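Local coordinates for putative agmatinase (Clostridium difficile, PDB 3LHL), which probably hydrolyses agmatine to putrescine and urea at a binuclear manganese centre, at residues V117-F120 with T124-R127. Numbering follows the deposited sequence.
Sequences VIHF and TDLR. With MN (manganese (II) ion), chain B.
H119 on strand 115-120 faces T124 and D125 of the loop that follows, and the CA atoms of H119 and T124, the nearest pair across the two segments, are 9.1 Å apart. The histidine side chain spans much of the gap. Its CG lies anti to the backbone N (chi1 174°), which extends the imidazole from the strand toward the loop. H119 NE2 comes within 3.8 Å of T124 O, obliquely to the ring. On the same ring, H119 CE1 is 4.0 Å from D125 OD2, which sits at the edge near the ring plane. Ring and carboxylate planes are 38° apart. These are van der Waals contacts, and all three residues are buried.

The site lies at the C-terminal end of an inner strand, between 196-202 and 153-158, of the parallel sheet of the arginase fold. The loop after the strand carries the family's DxHxD metal-binding sequence, D121, H123 and D125. D125 OD2 binds manganese at 2.4 Å, while D125 OD1 stays 3.6 Å from the same ion. The carboxylate binds this ion through one oxygen. H98, D121 and D202 complete the protein ligands of this ion. The H119 ring also meets the H98 ring and lies near D121, as a second-shell residue.

The loop has its own local bond. L126 N donates to T124 OG1 at 3.2 Å, an ST turn that spans D125. OG1 sits between the backbone N and carbonyl carbon of T124 (chi1 72°), within reach of that N-H. R127 forms a salt bridge with E165, and L126 packs on I141 of helix 140-148.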
# COMPACT_ATOMS: atom_id res chain seq x y z
N VAL A 117 -1.22 -11.47 2.41
CA VAL A 117 -0.95 -10.20 1.75
C VAL A 117 -2.00 -9.84 0.70
O VAL A 117 -2.27 -10.62 -0.21
CB VAL A 117 0.43 -10.22 1.06
CG1 VAL A 117 0.69 -8.90 0.35
CG2 VAL A 117 1.53 -10.51 2.07
N ILE A 118 -2.59 -8.66 0.84
CA ILE A 118 -3.57 -8.18 -0.13
C ILE A 118 -2.82 -7.11 -0.92
O ILE A 118 -2.33 -6.13 -0.36
CB ILE A 118 -4.83 -7.62 0.57
CG1 ILE A 118 -5.62 -8.78 1.18
CG2 ILE A 118 -5.69 -6.85 -0.44
CD1 ILE A 118 -6.94 -8.38 1.85
N HIS A 119 -2.75 -7.32 -2.23
CA HIS A 119 -2.00 -6.44 -3.13
C HIS A 119 -2.82 -5.81 -4.27
O HIS A 119 -3.36 -6.51 -5.13
CB HIS A 119 -0.84 -7.27 -3.69
CG HIS A 119 -0.03 -6.59 -4.76
ND1 HIS A 119 0.58 -5.37 -4.58
CD2 HIS A 119 0.32 -7.01 -6.00
CE1 HIS A 119 1.28 -5.07 -5.66
NE2 HIS A 119 1.14 -6.05 -6.53
N PHE A 120 -2.91 -4.48 -4.27
CA PHE A 120 -3.62 -3.74 -5.31
C PHE A 120 -2.54 -3.06 -6.15
O PHE A 120 -1.65 -2.39 -5.62
CB PHE A 120 -4.56 -2.70 -4.69
CG PHE A 120 -5.84 -3.28 -4.16
CD1 PHE A 120 -6.91 -3.53 -5.01
CD2 PHE A 120 -5.96 -3.62 -2.81
CE1 PHE A 120 -8.09 -4.11 -4.53
CE2 PHE A 120 -7.14 -4.21 -2.33
CZ PHE A 120 -8.20 -4.45 -3.18
N THR A 124 2.22 -6.42 -11.81
CA THR A 124 2.41 -7.65 -11.05
C THR A 124 3.52 -7.51 -10.00
O THR A 124 3.38 -8.00 -8.88
CB THR A 124 2.79 -8.85 -11.97
OG1 THR A 124 4.13 -8.68 -12.45
CG2 THR A 124 1.83 -8.94 -13.17
N ASP A 125 4.61 -6.85 -10.37
CA ASP A 125 5.74 -6.67 -9.47
C ASP A 125 6.35 -8.04 -9.12
O ASP A 125 6.98 -8.20 -8.08
CB ASP A 125 5.31 -5.96 -8.18
CG ASP A 125 5.10 -4.48 -8.38
OD1 ASP A 125 5.45 -3.97 -9.47
OD2 ASP A 125 4.59 -3.82 -7.45
N LEU A 126 6.17 -9.01 -10.01
CA LEU A 126 6.68 -10.35 -9.78
C LEU A 126 8.03 -10.66 -10.42
O LEU A 126 8.61 -11.71 -10.15
CB LEU A 126 5.64 -11.38 -10.22
CG LEU A 126 4.43 -11.57 -9.29
CD1 LEU A 126 3.49 -12.60 -9.88
CD2 LEU A 126 4.91 -12.02 -7.92
N ARG A 127 8.55 -9.77 -11.25
CA ARG A 127 9.83 -10.08 -11.88
C ARG A 127 10.95 -10.17 -10.83
O ARG A 127 10.92 -9.49 -9.81
CB ARG A 127 10.18 -9.05 -12.96
CG ARG A 127 10.52 -7.66 -12.48
CD ARG A 127 10.59 -6.73 -13.69
NE ARG A 127 9.28 -6.65 -14.34
CZ ARG A 127 9.06 -6.21 -15.57
NH1 ARG A 127 10.08 -5.81 -16.33
NH2 ARG A 127 7.83 -6.17 -16.05
MN MN B . 3.71 -1.64 -7.37